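AAR187Cp (PDB 3ZIL) probably regulates sister-chromatid cohesion by acting on cohesin, the part present here being its mostly helical Wap1 domain. Local coordinates at residues L277-L282 and L323-L328; N287-A292 and Y330-G335; S310-K315 and A346-S351; T358-S361 and N366-T369. All blocks are in the same frame, centred on the assembly; numbering follows the deposited sequence.

Interaction 1: residues L277-L282 and L323-L328; sequences LLILQL and LQLFLL
L282, which meets both L325 and F326, is anchored through its backbone N to L278 O at 2.8 Å, an ordinary turn of helix 272-289. No hydrogen bond joins 277-282 to 323-328; the contact is almost wholly apolar, and all four residues that touch are buried. The closest meeting is between L282 CB and L325 CG, 3.7 Å apart, so the root of one leucine rests on the branch point of the other. With chi1 at -169°, L325 holds CG anti to its own backbone N and sends CD2 onward into the first helix, where that methyl lies 3.8 Å from the carbonyl oxygen I279 O and 4.0 Å from I279 CG2. I279 and L325 run roughly perpendicular to each other, touching methyl to methyl.

The branched end of L282 takes a different partner. CG stands anti to the carbonyl carbon, chi1 -72°, which carries CD2 to F326, 4.0 Å from F326 CA and 4.1 Å from F326 CD1. That methyl approaches the phenyl ring at a slant, near its root.

The two segment axes come within 9.9 Å and their N-to-C directions differ by 24°, so this is near-parallel packing of two helices that are not successive in the chain, inside an all-helical, elongated domain. Helix 304-313 closes one flank, with F304 stacked on F326 and touching L282, while L327 and L328 lean on helix 343-360. On the other helix, Q281 reaches back to S258 of helix 248-261 and to L222 O.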
loop_
_atom_site.group_PDB
_atom_site.type_symbol
_atom_site.label_atom_id
_atom_site.label_comp_id
_atom_site.label_asym_id
_atom_site.label_seq_id
_atom_site.Cartn_x
_atom_site.Cartn_y
_atom_site.Cartn_z
ATOM N N LEU A 277 -3.946 15.195 0.417
ATOM C CA LEU A 277 -2.540 15.181 0.685
ATOM C C LEU A 277 -2.185 15.901 1.994
ATOM O O LEU A 277 -1.346 15.426 2.769
ATOM C CB LEU A 277 -1.816 15.926 -0.428
ATOM C CG LEU A 277 -0.313 16.136 -0.154
ATOM C CD1 LEU A 277 0.396 14.784 -0.393
ATOM C CD2 LEU A 277 0.384 17.253 -0.958
ATOM N N LEU A 278 -2.748 17.092 2.203
ATOM C CA LEU A 278 -2.432 17.769 3.412
ATOM C C LEU A 278 -3.013 16.992 4.568
ATOM O O LEU A 278 -2.376 16.910 5.631
ATOM C CB LEU A 278 -3.045 19.178 3.439
ATOM C CG LEU A 278 -2.338 20.242 2.642
ATOM C CD1 LEU A 278 -3.278 21.445 2.707
ATOM C CD2 LEU A 278 -0.982 20.622 3.254
ATOM N N ILE A 279 -4.244 16.462 4.401
ATOM C CA ILE A 279 -4.835 15.706 5.526
ATOM C C ILE A 279 -3.940 14.501 5.864
ATOM O O ILE A 279 -3.676 14.183 7.028
ATOM C CB ILE A 279 -6.271 15.225 5.196
ATOM C CG1 ILE A 279 -7.290 16.433 5.215
ATOM C CG2 ILE A 279 -6.691 14.108 6.186
ATOM C CD1 ILE A 279 -8.673 16.103 4.602
ATOM N N LEU A 280 -3.488 13.768 4.843
ATOM C CA LEU A 280 -2.658 12.600 5.132
ATOM C C LEU A 280 -1.237 12.992 5.741
ATOM O O LEU A 280 -0.765 12.342 6.713
ATOM C CB LEU A 280 -2.479 11.721 3.838
ATOM C CG LEU A 280 -3.735 11.047 3.328
ATOM C CD1 LEU A 280 -3.475 10.515 1.911
ATOM C CD2 LEU A 280 -4.102 9.885 4.265
ATOM N N GLN A 281 -0.564 14.031 5.189
ATOM C CA GLN A 281 0.648 14.493 5.841
ATOM C C GLN A 281 0.430 14.968 7.290
ATOM O O GLN A 281 1.249 14.683 8.165
ATOM C CB GLN A 281 1.306 15.631 5.038
ATOM C CG GLN A 281 1.592 15.240 3.587
ATOM C CD GLN A 281 2.339 16.328 2.757
ATOM O OE1 GLN A 281 2.219 17.516 2.994
ATOM N NE2 GLN A 281 3.128 15.879 1.801
ATOM N N LEU A 282 -0.679 15.684 7.554
ATOM C CA LEU A 282 -0.962 16.098 8.947
ATOM C C LEU A 282 -1.303 14.875 9.836
ATOM O O LEU A 282 -0.879 14.805 10.951
ATOM C CB LEU A 282 -2.110 17.125 8.998
ATOM C CG LEU A 282 -1.686 18.505 8.467
ATOM C CD1 LEU A 282 -2.858 19.361 7.953
ATOM C CD2 LEU A 282 -0.863 19.311 9.501
ATOM N N LEU A 323 -7.914 22.614 8.413
ATOM C CA LEU A 323 -7.458 23.616 9.337
ATOM C C LEU A 323 -7.511 23.148 10.784
ATOM O O LEU A 323 -6.609 23.451 11.545
ATOM C CB LEU A 323 -8.226 24.940 9.164
ATOM C CG LEU A 323 -7.710 26.039 10.096
ATOM C CD1 LEU A 323 -6.191 26.172 10.080
ATOM C CD2 LEU A 323 -8.370 27.366 9.747
ATOM N N GLN A 324 -8.556 22.429 11.166
ATOM C CA GLN A 324 -8.638 21.880 12.527
ATOM C C GLN A 324 -7.512 20.940 12.856
ATOM O O GLN A 324 -6.934 20.980 13.948
ATOM C CB GLN A 324 -9.971 21.158 12.684
ATOM C CG GLN A 324 -11.077 22.215 12.831
ATOM C CD GLN A 324 -12.439 21.607 12.643
ATOM O OE1 GLN A 324 -12.607 20.687 11.822
ATOM N NE2 GLN A 324 -13.427 22.095 13.395
ATOM N N LEU A 325 -7.194 20.095 11.879
ATOM C CA LEU A 325 -6.124 19.143 12.027
ATOM C C LEU A 325 -4.790 19.928 12.124
ATOM O O LEU A 325 -3.914 19.630 12.943
ATOM C CB LEU A 325 -6.199 18.239 10.752
ATOM C CG LEU A 325 -5.340 16.968 10.751
ATOM C CD1 LEU A 325 -5.387 16.232 12.104
ATOM C CD2 LEU A 325 -5.723 16.083 9.548
ATOM N N PHE A 326 -4.639 20.966 11.306
ATOM C CA PHE A 326 -3.408 21.736 11.362
ATOM C C PHE A 326 -3.198 22.312 12.754
ATOM O O PHE A 326 -2.077 22.349 13.258
ATOM C CB PHE A 326 -3.428 22.859 10.308
ATOM C CG PHE A 326 -2.226 23.746 10.358
ATOM C CD1 PHE A 326 -1.115 23.441 9.636
ATOM C CD2 PHE A 326 -2.206 24.875 11.168
ATOM C CE1 PHE A 326 0.023 24.239 9.699
ATOM C CE2 PHE A 326 -1.064 25.653 11.279
ATOM C CZ PHE A 326 0.046 25.351 10.522
ATOM N N LEU A 327 -4.282 22.814 13.355
ATOM C CA LEU A 327 -4.185 23.491 14.654
ATOM C C LEU A 327 -3.839 22.490 15.765
ATOM O O LEU A 327 -3.130 22.810 16.707
ATOM C CB LEU A 327 -5.530 24.135 14.984
ATOM C CG LEU A 327 -5.891 25.353 14.124
ATOM C CD1 LEU A 327 -7.257 25.961 14.500
ATOM C CD2 LEU A 327 -4.836 26.429 14.174
ATOM N N LEU A 328 -4.427 21.295 15.677
ATOM C CA LEU A 328 -4.112 20.240 16.619
ATOM C C LEU A 328 -2.617 19.901 16.517
ATOM O O LEU A 328 -1.942 19.761 17.551
ATOM C CB LEU A 328 -5.001 19.001 16.364
ATOM C CG LEU A 328 -4.682 17.727 17.143
ATOM C CD1 LEU A 328 -4.646 17.967 18.631
ATOM C CD2 LEU A 328 -5.686 16.626 16.793
#

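Interaction 2: residues N287-A292 and Y330-G335; sequences NIVSEA and YAYSAG
Two first torsions set up this meeting of V289 and S290 with Y332. Chi1 of V289, -57°, wedges CG2 between the backbone N and the carbonyl carbon, and from there the methyl reaches Y332 CB at 3.6 Å. Chi1 of Y332, -84°, then lays the phenol across S290, whose CA sits over one ring face, 3.9 Å from the ring centroid and 23° off the normal. This CH-pi contact is displaced toward the rim of the ring, and S290 CB continues it to Y332 CZ at 3.6 Å.

Within the all-helical Wap1 domain this is packing of helix 272-289 against helix 321-336, toward the C-terminal end of the former, where the chain passes into the turn before helix 293-296. I288 O accepts two backbone bonds there, from E291 N at 3.2 Å and from A292 N at 2.9 Å, and A292 is already the N-cap of that next short helix. The serine hydroxyl takes no part across the contact: OG donates back to L286 O.

At its far end Y332 OH bonds to R370 O of helix 365-375. The guanidinium of R370 works on the other segment, forming a salt bridge to E291 OE2 and a hydrogen bond to N287 OD1.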
loop_
_atom_site.group_PDB
_atom_site.type_symbol
_atom_site.label_atom_id
_atom_site.label_comp_id
_atom_site.label_asym_id
_atom_site.label_seq_id
_atom_site.Cartn_x
_atom_site.Cartn_y
_atom_site.Cartn_z
ATOM N N ASN A 287 0.448 11.390 14.221
ATOM C CA ASN A 287 0.908 10.110 14.675
ATOM C C ASN A 287 2.286 10.254 15.329
ATOM O O ASN A 287 2.539 9.704 16.384
ATOM C CB ASN A 287 0.913 9.064 13.544
ATOM C CG ASN A 287 -0.219 8.028 13.724
ATOM O OD1 ASN A 287 -1.140 8.240 14.555
ATOM N ND2 ASN A 287 -0.172 6.931 12.950
ATOM N N ILE A 288 3.145 11.064 14.747
ATOM C CA ILE A 288 4.540 11.150 15.271
ATOM C C ILE A 288 4.554 12.143 16.437
ATOM O O ILE A 288 5.095 11.820 17.529
ATOM C CB ILE A 288 5.527 11.635 14.162
ATOM C CG1 ILE A 288 5.604 10.615 13.000
ATOM C CG2 ILE A 288 6.956 11.893 14.702
ATOM C CD1 ILE A 288 6.124 11.211 11.715
ATOM N N VAL A 289 3.981 13.348 16.228
ATOM C CA VAL A 289 4.185 14.381 17.232
ATOM C C VAL A 289 3.410 14.216 18.540
ATOM O O VAL A 289 3.881 14.776 19.553
ATOM C CB VAL A 289 3.940 15.802 16.733
ATOM C CG1 VAL A 289 4.844 16.077 15.532
ATOM C CG2 VAL A 289 2.449 16.034 16.487
ATOM N N SER A 290 2.256 13.500 18.526
ATOM C CA SER A 290 1.495 13.226 19.753
ATOM C C SER A 290 2.189 12.130 20.574
ATOM O O SER A 290 1.863 11.905 21.720
ATOM C CB SER A 290 0.075 12.788 19.412
ATOM O OG SER A 290 0.106 11.509 18.794
ATOM N N GLU A 291 3.136 11.402 19.987
ATOM C CA GLU A 291 3.771 10.287 20.717
ATOM C C GLU A 291 5.242 10.596 21.011
ATOM O O GLU A 291 5.815 10.011 21.859
ATOM C CB GLU A 291 3.703 8.997 19.907
ATOM C CG GLU A 291 2.294 8.602 19.443
ATOM C CD GLU A 291 1.419 8.159 20.625
ATOM O OE1 GLU A 291 1.962 7.940 21.718
ATOM O OE2 GLU A 291 0.202 7.996 20.472
ATOM N N ALA A 292 5.873 11.468 20.266
ATOM C CA ALA A 292 7.347 11.657 20.435
ATOM C C ALA A 292 7.585 13.107 20.672
ATOM O O ALA A 292 7.705 13.854 19.727
ATOM C CB ALA A 292 8.154 11.180 19.225
ATOM N N TYR A 330 -0.218 21.709 15.311
ATOM C CA TYR A 330 0.429 22.910 15.860
ATOM C C TYR A 330 0.471 22.976 17.428
ATOM O O TYR A 330 1.501 23.258 18.010
ATOM C CB TYR A 330 -0.210 24.182 15.292
ATOM C CG TYR A 330 0.474 25.394 15.887
ATOM C CD1 TYR A 330 1.840 25.643 15.655
ATOM C CD2 TYR A 330 -0.221 26.260 16.725
ATOM C CE1 TYR A 330 2.468 26.726 16.247
ATOM C CE2 TYR A 330 0.401 27.346 17.305
ATOM C CZ TYR A 330 1.740 27.563 17.064
ATOM O OH TYR A 330 2.333 28.650 17.652
ATOM N N ALA A 331 -0.635 22.708 18.080
ATOM C CA ALA A 331 -0.712 22.728 19.555
ATOM C C ALA A 331 0.337 21.770 20.126
ATOM O O ALA A 331 1.000 22.101 21.127
ATOM C CB ALA A 331 -2.099 22.322 19.995
ATOM N N TYR A 332 0.516 20.596 19.476
ATOM C CA TYR A 332 1.574 19.644 19.895
ATOM C C TYR A 332 2.967 20.227 19.698
ATOM O O TYR A 332 3.855 20.125 20.583
ATOM C CB TYR A 332 1.427 18.260 19.172
ATOM C CG TYR A 332 0.432 17.323 19.883
ATOM C CD1 TYR A 332 0.802 16.659 21.013
ATOM C CD2 TYR A 332 -0.869 17.134 19.417
ATOM C CE1 TYR A 332 -0.062 15.856 21.705
ATOM C CE2 TYR A 332 -1.727 16.281 20.067
ATOM C CZ TYR A 332 -1.305 15.625 21.219
ATOM O OH TYR A 332 -2.133 14.792 21.947
ATOM N N SER A 333 3.162 20.915 18.575
ATOM C CA SER A 333 4.465 21.500 18.295
ATOM C C SER A 333 4.809 22.630 19.321
ATOM O O SER A 333 5.837 22.586 20.047
ATOM C CB SER A 333 4.505 22.023 16.880
ATOM O OG SER A 333 5.775 22.587 16.688
ATOM N N ALA A 334 3.940 23.627 19.360
ATOM C CA ALA A 334 4.015 24.670 20.366
ATOM C C ALA A 334 4.328 24.143 21.770
ATOM O O ALA A 334 5.265 24.627 22.395
ATOM C CB ALA A 334 2.738 25.498 20.356
ATOM N N GLY A 335 3.565 23.170 22.259
ATOM C CA GLY A 335 3.765 22.640 23.606
ATOM C C GLY A 335 5.149 22.077 23.811
ATOM O O GLY A 335 5.817 22.410 24.794
#

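Interaction 3: residues S310-K315 and A346-S351; sequences SVFVKK and ADFLKS
F312 and F348 form the aromatic part of this contact, an offset edge-to-face pair with centroids 5.6 Å apart and planes at 68°. The edge of F312 is turned to the face of F348. Both rings swing out with CG anti to the backbone N, and the side chains slide past each other in opposite directions, which brings F312 CD1 to 3.7 Å from F348 CB. A CH-pi contact accompanies the pair: F312 CA lies over the F348 face, 4.3 Å from its centroid and 24° off the normal.

Aliphatic contacts complete the grip on F348. V311 CG1 meets F348 CZ at 3.7 Å, at the ring's edge, near its plane. K315, in the loop following helix 304-313, bends at chi4 (39°) and brings CE to 3.9 Å from F348 CD1. One turn earlier in helix 304-313, F308 also packs on F348.

No hydrogen bond or salt bridge links 310-315 with 346-351. Helix 304-313 is therefore held against helix 343-360 here by dispersion and weak ring electrostatics around one buried phenylalanine, with the exposed K315 contributing its aliphatic chain at the solvent side.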
loop_
_atom_site.group_PDB
_atom_site.type_symbol
_atom_site.label_atom_id
_atom_site.label_comp_id
_atom_site.label_asym_id
_atom_site.label_seq_id
_atom_site.Cartn_x
_atom_site.Cartn_y
_atom_site.Cartn_z
ATOM N N SER A 310 -1.565 33.881 11.077
ATOM C CA SER A 310 -2.468 34.222 9.972
ATOM C C SER A 310 -3.909 33.948 10.293
ATOM O O SER A 310 -4.781 34.801 10.123
ATOM C CB SER A 310 -2.128 33.378 8.751
ATOM O OG SER A 310 -1.594 34.167 7.721
ATOM N N VAL A 311 -4.157 32.718 10.724
ATOM C CA VAL A 311 -5.501 32.232 10.998
ATOM C C VAL A 311 -6.131 32.959 12.210
ATOM O O VAL A 311 -7.339 33.258 12.241
ATOM C CB VAL A 311 -5.431 30.702 11.265
ATOM C CG1 VAL A 311 -6.714 30.183 11.873
ATOM C CG2 VAL A 311 -5.045 29.941 9.992
ATOM N N PHE A 312 -5.307 33.204 13.219
ATOM C CA PHE A 312 -5.775 33.815 14.445
ATOM C C PHE A 312 -6.201 35.275 14.214
ATOM O O PHE A 312 -7.215 35.722 14.756
ATOM C CB PHE A 312 -4.667 33.809 15.488
ATOM C CG PHE A 312 -4.962 34.715 16.655
ATOM C CD1 PHE A 312 -5.947 34.366 17.587
ATOM C CD2 PHE A 312 -4.279 35.940 16.802
ATOM C CE1 PHE A 312 -6.229 35.222 18.657
ATOM C CE2 PHE A 312 -4.544 36.781 17.883
ATOM C CZ PHE A 312 -5.513 36.429 18.803
ATOM N N VAL A 313 -5.390 35.997 13.433
ATOM C CA VAL A 313 -5.621 37.417 13.180
ATOM C C VAL A 313 -6.903 37.571 12.408
ATOM O O VAL A 313 -7.826 38.212 12.874
ATOM C CB VAL A 313 -4.422 38.183 12.519
ATOM C CG1 VAL A 313 -3.187 38.148 13.417
ATOM C CG2 VAL A 313 -4.086 37.681 11.125
ATOM N N LYS A 314 -6.963 36.942 11.251
ATOM C CA LYS A 314 -8.122 37.035 10.395
ATOM C C LYS A 314 -8.903 35.800 10.694
ATOM O O LYS A 314 -8.741 34.829 9.971
ATOM C CB LYS A 314 -7.688 36.994 8.928
ATOM C CG LYS A 314 -6.581 37.972 8.569
ATOM C CD LYS A 314 -5.463 37.250 7.834
ATOM C CE LYS A 314 -4.277 38.174 7.569
ATOM N NZ LYS A 314 -3.016 37.429 7.268
ATOM N N LYS A 315 -9.689 35.815 11.778
ATOM C CA LYS A 315 -10.539 34.682 12.202
ATOM C C LYS A 315 -11.436 34.237 11.048
ATOM O O LYS A 315 -11.746 35.053 10.184
ATOM C CB LYS A 315 -11.464 35.123 13.309
ATOM C CG LYS A 315 -10.860 35.226 14.689
ATOM C CD LYS A 315 -11.976 35.121 15.732
ATOM C CE LYS A 315 -11.412 34.843 17.109
ATOM N NZ LYS A 315 -10.151 35.627 17.269
ATOM N N ALA A 346 -3.873 31.534 22.888
ATOM C CA ALA A 346 -4.203 30.294 23.637
ATOM C C ALA A 346 -5.702 29.998 23.720
ATOM O O ALA A 346 -6.115 28.857 23.532
ATOM C CB ALA A 346 -3.584 30.301 25.039
ATOM N N ASP A 347 -6.520 31.019 24.015
ATOM C CA ASP A 347 -7.957 30.824 24.103
ATOM C C ASP A 347 -8.618 30.507 22.749
ATOM O O ASP A 347 -9.593 29.749 22.715
ATOM C CB ASP A 347 -8.650 32.050 24.755
ATOM C CG ASP A 347 -10.103 31.771 25.138
ATOM O OD1 ASP A 347 -10.405 30.942 26.031
ATOM O OD2 ASP A 347 -10.981 32.360 24.549
ATOM N N PHE A 348 -8.147 31.140 21.665
ATOM C CA PHE A 348 -8.646 30.820 20.298
ATOM C C PHE A 348 -8.358 29.330 19.951
ATOM O O PHE A 348 -9.233 28.602 19.422
ATOM C CB PHE A 348 -8.016 31.786 19.271
ATOM C CG PHE A 348 -8.138 31.360 17.839
ATOM C CD1 PHE A 348 -9.332 31.530 17.119
ATOM C CD2 PHE A 348 -7.043 30.809 17.184
ATOM C CE1 PHE A 348 -9.427 31.159 15.786
ATOM C CE2 PHE A 348 -7.136 30.408 15.855
ATOM C CZ PHE A 348 -8.333 30.575 15.149
ATOM N N LEU A 349 -7.157 28.894 20.295
ATOM C CA LEU A 349 -6.686 27.539 19.983
ATOM C C LEU A 349 -7.511 26.524 20.800
ATOM O O LEU A 349 -8.128 25.616 20.226
ATOM C CB LEU A 349 -5.162 27.428 20.256
ATOM C CG LEU A 349 -4.410 26.091 20.012
ATOM C CD1 LEU A 349 -4.701 25.565 18.601
ATOM C CD2 LEU A 349 -2.925 26.335 20.199
ATOM N N LYS A 350 -7.583 26.749 22.128
ATOM C CA LYS A 350 -8.289 25.882 23.077
ATOM C C LYS A 350 -9.703 25.747 22.593
ATOM O O LYS A 350 -10.250 24.656 22.507
ATOM C CB LYS A 350 -8.227 26.492 24.479
ATOM C CG LYS A 350 -9.158 25.893 25.530
ATOM C CD LYS A 350 -8.803 26.387 26.944
ATOM C CE LYS A 350 -9.960 26.221 27.902
ATOM N NZ LYS A 350 -11.206 26.532 27.135
ATOM N N SER A 351 -10.256 26.876 22.179
ATOM C CA SER A 351 -11.648 26.958 21.767
ATOM C C SER A 351 -11.956 26.284 20.418
ATOM O O SER A 351 -12.969 25.665 20.243
ATOM C CB SER A 351 -12.028 28.442 21.790
ATOM O OG SER A 351 -13.286 28.586 21.262
#

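Interaction 4: residues T358-S361 and N366-T369; sequences TDVS and NIHT
S361 CB sits squarely over the imidazole of H368, 3.9 Å from the ring centroid and only 3° off its normal. It is a CH-pi contact over the ring's centre, so every ring atom is almost equally far from that one carbon. Beside it, V360 CG2 presses on the backbone of the facing helix, 3.8 Å from H368 CA, and reaches H368 CB at 4.0 Å. The same methyl also touches I367 CG2 at 4.1 Å, where the valine and isoleucine cross at about a right angle. No hydrogen bond spans the two segments.

The first torsions account for much of this. H368 has CG anti to its backbone N (chi1 178°), which swings the ring out across S361, while V360 has CG2 between its backbone N and carbonyl carbon, facing I367 and H368.

Helix 343-360 and helix 365-375 follow each other through a very short connection, and the contact closes the resulting helical hairpin right at its turn, with S361 and H368 the nearest pair of CA atoms at 5.4 Å.

One shell out, S361 OG donates to T358 O at 3.1 Å, arriving 46° out of the carbonyl plane; the bond turns the hydroxyl back onto its own segment and away from the imidazole. T358 OG1 in turn bonds to E354 O, one turn earlier in the helix. On the second helix, I367 N bonds to N364 OD1 in the connection, and I367 packs on F321 and L328 of helix 321-336. N366 N is hydrogen-bonded to an acidic side chain of a bound peptide.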
loop_
_atom_site.group_PDB
_atom_site.type_symbol
_atom_site.label_atom_id
_atom_site.label_comp_id
_atom_site.label_asym_id
_atom_site.label_seq_id
_atom_site.Cartn_x
_atom_site.Cartn_y
_atom_site.Cartn_z
ATOM N N THR A 358 -15.813 17.963 19.564
ATOM C CA THR A 358 -17.199 17.637 19.508
ATOM C C THR A 358 -17.551 17.045 18.172
ATOM O O THR A 358 -18.372 16.129 18.131
ATOM C CB THR A 358 -18.042 18.920 19.726
ATOM O OG1 THR A 358 -17.658 19.510 20.979
ATOM C CG2 THR A 358 -19.517 18.615 19.677
ATOM N N ASP A 359 -16.951 17.551 17.070
ATOM C CA ASP A 359 -17.179 16.930 15.735
ATOM C C ASP A 359 -16.658 15.514 15.710
ATOM O O ASP A 359 -17.442 14.577 15.416
ATOM C CB ASP A 359 -16.595 17.672 14.523
ATOM C CG ASP A 359 -17.081 19.068 14.387
ATOM O OD1 ASP A 359 -18.185 19.330 14.865
ATOM O OD2 ASP A 359 -16.348 19.922 13.805
ATOM N N VAL A 360 -15.370 15.345 16.025
ATOM C CA VAL A 360 -14.727 14.038 15.827
ATOM C C VAL A 360 -15.138 12.962 16.816
ATOM O O VAL A 360 -14.868 11.750 16.588
ATOM C CB VAL A 360 -13.164 14.090 15.820
ATOM C CG1 VAL A 360 -12.667 14.821 14.615
ATOM C CG2 VAL A 360 -12.600 14.678 17.113
ATOM N N SER A 361 -15.745 13.357 17.930
ATOM C CA SER A 361 -15.972 12.355 18.986
ATOM C C SER A 361 -16.797 11.170 18.504
ATOM O O SER A 361 -16.598 10.070 18.995
ATOM C CB SER A 361 -16.635 12.966 20.241
ATOM O OG SER A 361 -17.829 13.609 19.886
ATOM N N ASN A 366 -9.571 8.249 18.083
ATOM C CA ASN A 366 -8.113 8.533 18.116
ATOM C C ASN A 366 -7.806 10.042 18.102
ATOM O O ASN A 366 -7.027 10.570 18.925
ATOM C CB ASN A 366 -7.453 7.848 16.908
ATOM C CG ASN A 366 -5.979 8.112 16.819
ATOM O OD1 ASN A 366 -5.545 9.196 16.426
ATOM N ND2 ASN A 366 -5.182 7.089 17.139
ATOM N N ILE A 367 -8.371 10.749 17.126
ATOM C CA ILE A 367 -8.213 12.216 17.108
ATOM C C ILE A 367 -8.823 12.871 18.385
ATOM O O ILE A 367 -8.188 13.740 18.980
ATOM C CB ILE A 367 -8.824 12.841 15.849
ATOM C CG1 ILE A 367 -8.139 12.258 14.589
ATOM C CG2 ILE A 367 -8.709 14.369 15.917
ATOM C CD1 ILE A 367 -8.588 12.834 13.275
ATOM N N HIS A 368 -10.019 12.467 18.794
ATOM C CA HIS A 368 -10.690 13.089 19.948
ATOM C C HIS A 368 -9.766 13.040 21.159
ATOM O O HIS A 368 -9.632 13.987 21.949
ATOM C CB HIS A 368 -11.980 12.345 20.249
ATOM C CG HIS A 368 -12.735 12.867 21.461
ATOM N ND1 HIS A 368 -12.950 14.169 21.684
ATOM C CD2 HIS A 368 -13.361 12.200 22.483
ATOM C CE1 HIS A 368 -13.663 14.332 22.791
ATOM N NE2 HIS A 368 -13.904 13.131 23.289
ATOM N N THR A 369 -9.130 11.901 21.268
ATOM C CA THR A 369 -8.385 11.448 22.424
ATOM C C THR A 369 -7.067 12.291 22.403
ATOM O O THR A 369 -6.561 12.745 23.437
ATOM C CB THR A 369 -8.263 9.920 22.183
ATOM O OG1 THR A 369 -8.999 9.175 23.152
ATOM C CG2 THR A 369 -6.858 9.406 21.928
#

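All four contacts lie in the C-terminal part of the Wap1 domain. Interactions 1 and 2 join the same two helices, 272-289 and 321-336, at successive levels, their centres about 12 Å apart. Interaction 1 also touches the other two: L323 CD2 packs on V311 CG1 of interaction 3 at 3.9 Å, and L328 CD2 on I367 CG2 of interaction 4 at 3.9 Å. A331 CB of interaction 2 packs on L349 CD2 of interaction 3 at 4.1 Å. Interactions 3 and 4 share helix 343-360 without touching, centres about 19 Å apart. A bound peptide comes within reach of I279, L280 and L325 in interaction 1, N287 in interaction 2, and N366 and I367 in interaction 4.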